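Local coordinates for protein probable mannosyltransferase KTR4 (Saccharomyces cerevisiae, PDB 5A07) that is a probable mannosyltransferase of the GT-A clan and holds guanosine-5'-diphosphate together with a manganese(II) ion in one pocket, at residues V259-D264 against N416-W421; H316-F321 against H381-N386. One frame throughout, in Å; residues are numbered along the deposited sequence.

Contact 1: residues V259-D264 against N416-W421; sequences VLNLYD and NCQATW
Asn261 and Cys417 meet through one backbone hydrogen bond and one close side-chain approach. Cys417 N donates to Asn261 O over 2.8 Å. A single beta bridge pairs Leu262 with Asn416. The Asn261 side chain extends across to the start of helix 418-425, with CG anti to its own N (chi1 -168°). Its OD1 lies 3.2 Å from Cys417 CB, and its ND2 lies 3.7 Å from Trp421 CB. The amide plane is turned 45° from the indole. OD1 takes its hydrogen bond from Trp295 NE1.

Tyr263 packs on the other flank of Cys417. Its CE1 is 3.7 Å from Cys417 CB, and Cys417 SG sits obliquely 4.4 Å from the ring centroid. Asn416 O meets this ring at its edge. Three waters fill in between the segments. One joins Val259 O to Gln418 OE1, one joins Asn261 N to Asn416 OD1, and one lies between Tyr263 OH and Thr420 OG1. Thr420 OG1 is also hydrogen-bonded to Asp298 OD2.

Cys417 is the N-cap residue of the helix. Just before it, Asn416 OD1 accepts from Gln418 N at 3.0 Å, which makes an Asx turn. The donor stands well above the carbonyl plane. A disulfide from Cys417 to Cys315 fixes this turn covalently.

Strand 256-262 pairs with strand 316-317. Helix 65-80 touches Asn416 and Gln418 through Tyr76, and Trp421 packs edge-to-face with Trp295, Phe258 and Phe317. The contact thus joins the first turn of helix 418-425 to the central mixed sheet.

Contact 2: residues H316-F321 against H381-N386; sequences HFWTNF and HTPYTN. With MN (manganese (II) ion), chain G.
Trp318 pushes the far end of its indole into the turn between His381 and Tyr384. CH2 does most of the touching. It lies 3.2 Å from His381 O and 3.4 Å from Thr382 O, both near the indole plane, at its edge. Tyr384 turns its ring edge to one indole face, with CD2 3.7 Å from Trp318 CH2 and the planes at 73°. This is an edge-to-face pair. On the opposite face, Asn320 ND2 stands over the ring centre.

His381 meets Trp318 obliquely. Asn320 lies flat over one face of the His381 imidazole. Its amide is only 8° from parallel to the ring, and ND2 is 3.4 Å from His381 CG. A chi1 of 54° sets CG of Asn320 between its N and carbonyl carbon, and Tyr379 OH is hydrogen-bonded to OD1.

His381 ND1 donates to Thr382 O at 3.0 Å, almost in the imidazole plane. This helps to fix the rotation of the ring. NE2, on the other side, binds the manganese at 2.4 Å. Two waters, Glu232 OE1 and two further atoms complete the site.

The ND1 bond is consistent with a proton on ND1, which leaves NE2 its lone pair for the metal. Trp318 and Asn320 pack on this metal ligand, beside guanosine-5'-diphosphate, and so form part of its second shell, together with Thr382 O, which accepts from ND1.

Overall arrangement
The centres of the two contacts lie about 9 Å apart. They share the mixed central sheet, where strands 256-262 and 316-317 run antiparallel as neighbours. Backbone pairing of Leu260 with Trp318 and of Leu262 with His316 joins contact 1 directly to contact 2. Along the chain the order is 259-264, 316-321, 381-386 and 416-421, so both segments of contact 2 fall between those of contact 1. Strand 384-386 belongs to a small antiparallel sheet, and helix 418-425 is the next regular element after it. Contact 1 ties helix 418-425 to the mixed sheet, and contact 2 ties the small sheet, with its manganese ligand, to the loop after strand 316-317.

Contact 1: residues V259-D264 against N416-W421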
loop_
_atom_site.group_PDB
_atom_site.type_symbol
_atom_site.label_atom_id
_atom_site.label_comp_id
_atom_site.label_asym_id
_atom_site.label_seq_id
_atom_site.Cartn_x
_atom_site.Cartn_y
_atom_site.Cartn_z
ATOM N N VAL B 259 -6.315 -2.384 -1.428
ATOM C CA VAL B 259 -7.187 -3.555 -1.282
ATOM C C VAL B 259 -7.097 -4.332 0.037
ATOM O O VAL B 259 -8.124 -4.965 0.467
ATOM C CB VAL B 259 -7.106 -4.570 -2.458
ATOM C CG1 VAL B 259 -7.617 -3.993 -3.750
ATOM C CG2 VAL B 259 -5.698 -5.095 -2.657
ATOM N N LEU B 260 -5.906 -4.352 0.637
ATOM C CA LEU B 260 -5.633 -5.153 1.777
ATOM C C LEU B 260 -4.930 -4.271 2.848
ATOM O O LEU B 260 -4.167 -3.379 2.502
ATOM C CB LEU B 260 -4.740 -6.384 1.412
ATOM C CG LEU B 260 -5.527 -7.436 0.616
ATOM C CD1 LEU B 260 -4.638 -8.414 -0.152
ATOM C CD2 LEU B 260 -6.494 -8.176 1.547
ATOM N N ASN B 261 -5.161 -4.564 4.118
ATOM C CA ASN B 261 -4.778 -3.663 5.232
ATOM C C ASN B 261 -4.370 -4.576 6.375
ATOM O O ASN B 261 -5.184 -5.324 6.876
ATOM C CB ASN B 261 -6.054 -2.849 5.544
ATOM C CG ASN B 261 -5.819 -1.680 6.453
ATOM O OD1 ASN B 261 -5.246 -1.810 7.562
ATOM N ND2 ASN B 261 -6.310 -0.521 6.018
ATOM N N LEU B 262 -3.111 -4.523 6.779
ATOM C CA LEU B 262 -2.498 -5.505 7.627
ATOM C C LEU B 262 -1.702 -4.892 8.801
ATOM O O LEU B 262 -1.253 -3.764 8.760
ATOM C CB LEU B 262 -1.451 -6.354 6.833
ATOM C CG LEU B 262 -1.859 -7.084 5.544
ATOM C CD1 LEU B 262 -0.662 -7.857 4.955
ATOM C CD2 LEU B 262 -3.007 -8.012 5.831
ATOM N N TYR B 263 -1.458 -5.735 9.759
ATOM C CA TYR B 263 -0.486 -5.498 10.803
ATOM C C TYR B 263 0.897 -5.855 10.218
ATOM O O TYR B 263 1.017 -6.751 9.391
ATOM C CB TYR B 263 -0.764 -6.332 12.027
ATOM C CG TYR B 263 -1.940 -5.834 12.812
ATOM C CD1 TYR B 263 -3.250 -6.176 12.437
ATOM C CD2 TYR B 263 -1.776 -4.980 13.863
ATOM C CE1 TYR B 263 -4.361 -5.685 13.148
ATOM C CE2 TYR B 263 -2.896 -4.439 14.571
ATOM C CZ TYR B 263 -4.186 -4.820 14.207
ATOM O OH TYR B 263 -5.291 -4.281 14.866
ATOM N N ASP B 264 1.916 -5.214 10.737
ATOM C CA ASP B 264 3.250 -5.532 10.368
ATOM C C ASP B 264 3.980 -6.276 11.498
ATOM O O ASP B 264 3.540 -6.350 12.612
ATOM C CB ASP B 264 4.009 -4.249 10.023
ATOM C CG ASP B 264 5.048 -4.450 8.862
ATOM O OD1 ASP B 264 5.530 -5.552 8.650
ATOM O OD2 ASP B 264 5.393 -3.503 8.187
ATOM N N ASN B 416 -5.049 -9.175 9.955
ATOM C CA ASN B 416 -5.989 -8.320 9.221
ATOM C C ASN B 416 -6.314 -7.074 10.076
ATOM O O ASN B 416 -6.752 -7.220 11.219
ATOM C CB ASN B 416 -7.259 -9.093 8.953
ATOM C CG ASN B 416 -8.126 -8.461 7.868
ATOM O OD1 ASN B 416 -7.852 -7.358 7.375
ATOM N ND2 ASN B 416 -9.173 -9.142 7.532
ATOM N N CYS B 417 -6.049 -5.897 9.507
ATOM C CA CYS B 417 -6.405 -4.632 10.138
ATOM C C CYS B 417 -7.600 -3.976 9.497
ATOM O O CYS B 417 -7.978 -2.873 9.855
ATOM C CB CYS B 417 -5.192 -3.716 10.182
ATOM S SG CYS B 417 -5.485 -2.359 11.357
ATOM N N GLN B 418 -8.253 -4.646 8.543
ATOM C CA GLN B 418 -9.298 -4.013 7.779
ATOM C C GLN B 418 -10.503 -3.594 8.668
ATOM O O GLN B 418 -11.094 -2.553 8.407
ATOM C CB GLN B 418 -9.751 -4.873 6.607
ATOM C CG GLN B 418 -10.815 -4.233 5.702
ATOM C CD GLN B 418 -10.228 -3.097 4.895
ATOM O OE1 GLN B 418 -9.164 -3.253 4.274
ATOM N NE2 GLN B 418 -10.870 -1.986 4.899
ATOM N N ALA B 419 -10.851 -4.370 9.708
ATOM C CA ALA B 419 -11.945 -4.002 10.605
ATOM C C ALA B 419 -11.693 -2.672 11.270
ATOM O O ALA B 419 -12.620 -1.888 11.423
ATOM C CB ALA B 419 -12.190 -5.075 11.667
ATOM N N THR B 420 -10.445 -2.398 11.647
ATOM C CA THR B 420 -10.087 -1.116 12.246
ATOM C C THR B 420 -10.301 0.059 11.281
ATOM O O THR B 420 -10.886 1.089 11.644
ATOM C CB THR B 420 -8.645 -1.135 12.796
ATOM O OG1 THR B 420 -8.582 -2.109 13.826
ATOM C CG2 THR B 420 -8.205 0.244 13.322
ATOM N N TRP B 421 -9.908 -0.128 10.036
ATOM C CA TRP B 421 -10.119 0.870 9.013
ATOM C C TRP B 421 -11.657 1.094 8.769
ATOM O O TRP B 421 -12.115 2.251 8.682
ATOM C CB TRP B 421 -9.438 0.402 7.661
ATOM C CG TRP B 421 -9.525 1.449 6.622
ATOM C CD1 TRP B 421 -10.487 1.590 5.652
ATOM C CD2 TRP B 421 -8.676 2.584 6.512
ATOM N NE1 TRP B 421 -10.284 2.725 4.969
ATOM C CE2 TRP B 421 -9.174 3.362 5.486
ATOM C CE3 TRP B 421 -7.555 3.037 7.250
ATOM C CZ2 TRP B 421 -8.592 4.549 5.107
ATOM C CZ3 TRP B 421 -6.939 4.250 6.871
ATOM C CH2 TRP B 421 -7.481 5.000 5.828
HETATM O O HOH W 1 -8.978 -5.640 2.931
HETATM O O HOH W 2 -7.035 -6.715 4.703
HETATM O O HOH W 3 -7.446 -4.531 13.833
#

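Contact 2: residues H316-F321 against H381-N386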
loop_
_atom_site.group_PDB
_atom_site.type_symbol
_atom_site.label_atom_id
_atom_site.label_comp_id
_atom_site.label_asym_id
_atom_site.label_seq_id
_atom_site.Cartn_x
_atom_site.Cartn_y
_atom_site.Cartn_z
ATOM N N HIS B 316 -1.015 -1.072 8.269
ATOM C CA HIS B 316 -0.561 -0.454 7.070
ATOM C C HIS B 316 -1.330 -0.943 5.850
ATOM O O HIS B 316 -1.859 -2.051 5.854
ATOM C CB HIS B 316 0.962 -0.674 6.912
ATOM C CG HIS B 316 1.355 -2.111 6.781
ATOM N ND1 HIS B 316 1.485 -2.971 7.863
ATOM C CD2 HIS B 316 1.600 -2.851 5.688
ATOM C CE1 HIS B 316 1.819 -4.168 7.420
ATOM N NE2 HIS B 316 1.912 -4.118 6.110
ATOM N N PHE B 317 -1.367 -0.121 4.818
ATOM C CA PHE B 317 -1.894 -0.564 3.520
ATOM C C PHE B 317 -0.846 -1.523 2.970
ATOM O O PHE B 317 0.340 -1.243 3.042
ATOM C CB PHE B 317 -2.087 0.598 2.574
ATOM C CG PHE B 317 -2.871 1.720 3.196
ATOM C CD1 PHE B 317 -4.205 1.514 3.524
ATOM C CD2 PHE B 317 -2.288 2.948 3.459
ATOM C CE1 PHE B 317 -4.936 2.501 4.196
ATOM C CE2 PHE B 317 -3.007 3.931 4.077
ATOM C CZ PHE B 317 -4.324 3.706 4.441
ATOM N N TRP B 318 -1.304 -2.616 2.370
ATOM C CA TRP B 318 -0.369 -3.624 1.873
ATOM C C TRP B 318 0.034 -3.319 0.461
ATOM O O TRP B 318 -0.641 -3.719 -0.520
ATOM C CB TRP B 318 -1.011 -4.988 1.964
ATOM C CG TRP B 318 0.033 -6.119 2.064
ATOM C CD1 TRP B 318 1.248 -6.063 2.651
ATOM C CD2 TRP B 318 -0.139 -7.435 1.588
ATOM N NE1 TRP B 318 1.866 -7.329 2.578
ATOM C CE2 TRP B 318 1.019 -8.170 1.926
ATOM C CE3 TRP B 318 -1.136 -8.065 0.862
ATOM C CZ2 TRP B 318 1.183 -9.480 1.548
ATOM C CZ3 TRP B 318 -0.978 -9.407 0.552
ATOM C CH2 TRP B 318 0.156 -10.085 0.913
ATOM N N THR B 319 1.138 -2.630 0.363
ATOM C CA THR B 319 1.505 -1.885 -0.846
ATOM C C THR B 319 1.905 -2.714 -2.080
ATOM O O THR B 319 2.158 -2.141 -3.121
ATOM C CB THR B 319 2.685 -0.914 -0.555
ATOM O OG1 THR B 319 3.759 -1.668 -0.003
ATOM C CG2 THR B 319 2.203 0.195 0.440
ATOM N N ASN B 320 1.967 -4.050 -2.013
ATOM C CA ASN B 320 2.217 -4.769 -3.254
ATOM C C ASN B 320 1.225 -4.412 -4.344
ATOM O O ASN B 320 1.513 -4.536 -5.520
ATOM C CB ASN B 320 2.386 -6.268 -3.041
ATOM C CG ASN B 320 1.236 -6.927 -2.289
ATOM O OD1 ASN B 320 0.122 -6.968 -2.765
ATOM N ND2 ASN B 320 1.542 -7.504 -1.167
ATOM N N PHE B 321 0.011 -4.065 -3.946
ATOM C CA PHE B 321 -0.963 -3.361 -4.804
ATOM C C PHE B 321 -1.125 -1.961 -4.254
ATOM O O PHE B 321 -1.296 -1.799 -3.059
ATOM C CB PHE B 321 -2.335 -4.047 -4.711
ATOM C CG PHE B 321 -3.486 -3.228 -5.319
ATOM C CD1 PHE B 321 -4.080 -2.199 -4.603
ATOM C CD2 PHE B 321 -3.899 -3.442 -6.577
ATOM C CE1 PHE B 321 -5.127 -1.449 -5.142
ATOM C CE2 PHE B 321 -4.901 -2.704 -7.134
ATOM C CZ PHE B 321 -5.521 -1.700 -6.434
ATOM N N HIS B 381 -2.116 -11.719 -3.327
ATOM C CA HIS B 381 -0.680 -11.846 -3.278
ATOM C C HIS B 381 -0.477 -12.712 -2.068
ATOM O O HIS B 381 -1.005 -12.436 -0.959
ATOM C CB HIS B 381 -0.030 -10.477 -3.062
ATOM C CG HIS B 381 1.477 -10.475 -2.909
ATOM N ND1 HIS B 381 2.146 -11.101 -1.894
ATOM C CD2 HIS B 381 2.438 -9.901 -3.675
ATOM C CE1 HIS B 381 3.446 -10.866 -1.999
ATOM N NE2 HIS B 381 3.634 -10.147 -3.080
ATOM N N THR B 382 0.299 -13.752 -2.203
ATOM C CA THR B 382 0.439 -14.673 -1.056
ATOM C C THR B 382 0.800 -13.948 0.263
ATOM O O THR B 382 1.625 -13.090 0.235
ATOM C CB THR B 382 1.528 -15.821 -1.315
ATOM O OG1 THR B 382 1.542 -16.651 -0.139
ATOM C CG2 THR B 382 2.941 -15.292 -1.498
ATOM N N PRO B 383 0.164 -14.269 1.388
ATOM C CA PRO B 383 -0.878 -15.272 1.639
ATOM C C PRO B 383 -2.312 -14.716 1.763
ATOM O O PRO B 383 -3.189 -15.411 2.292
ATOM C CB PRO B 383 -0.504 -15.775 3.020
ATOM C CG PRO B 383 0.021 -14.576 3.731
ATOM C CD PRO B 383 0.696 -13.736 2.665
ATOM N N TYR B 384 -2.593 -13.538 1.223
ATOM C CA TYR B 384 -3.880 -12.877 1.518
ATOM C C TYR B 384 -4.634 -12.538 0.274
ATOM O O TYR B 384 -4.055 -12.228 -0.794
ATOM C CB TYR B 384 -3.611 -11.621 2.346
ATOM C CG TYR B 384 -2.906 -11.836 3.686
ATOM C CD1 TYR B 384 -3.473 -12.586 4.676
ATOM C CD2 TYR B 384 -1.669 -11.289 3.934
ATOM C CE1 TYR B 384 -2.805 -12.827 5.839
ATOM C CE2 TYR B 384 -0.999 -11.452 5.129
ATOM C CZ TYR B 384 -1.590 -12.212 6.081
ATOM O OH TYR B 384 -0.977 -12.448 7.239
ATOM N N THR B 385 -5.955 -12.519 0.423
ATOM C CA THR B 385 -6.848 -12.285 -0.692
ATOM C C THR B 385 -7.976 -11.338 -0.297
ATOM O O THR B 385 -8.566 -11.496 0.774
ATOM C CB THR B 385 -7.499 -13.600 -1.148
ATOM O OG1 THR B 385 -6.480 -14.505 -1.602
ATOM C CG2 THR B 385 -8.388 -13.402 -2.288
ATOM N N ASN B 386 -8.262 -10.352 -1.169
ATOM C CA ASN B 386 -9.491 -9.594 -1.130
ATOM C C ASN B 386 -10.416 -10.209 -2.189
ATOM O O ASN B 386 -10.147 -10.070 -3.390
ATOM C CB ASN B 386 -9.220 -8.121 -1.479
ATOM C CG ASN B 386 -10.489 -7.310 -1.519
ATOM O OD1 ASN B 386 -11.260 -7.261 -0.518
ATOM N ND2 ASN B 386 -10.720 -6.640 -2.645
HETATM MN MN MN G . 5.876 -9.460 -3.676
HETATM O O HOH W 4 6.470 -11.670 -3.053
HETATM O O HOH W 5 5.684 -10.459 -5.841
#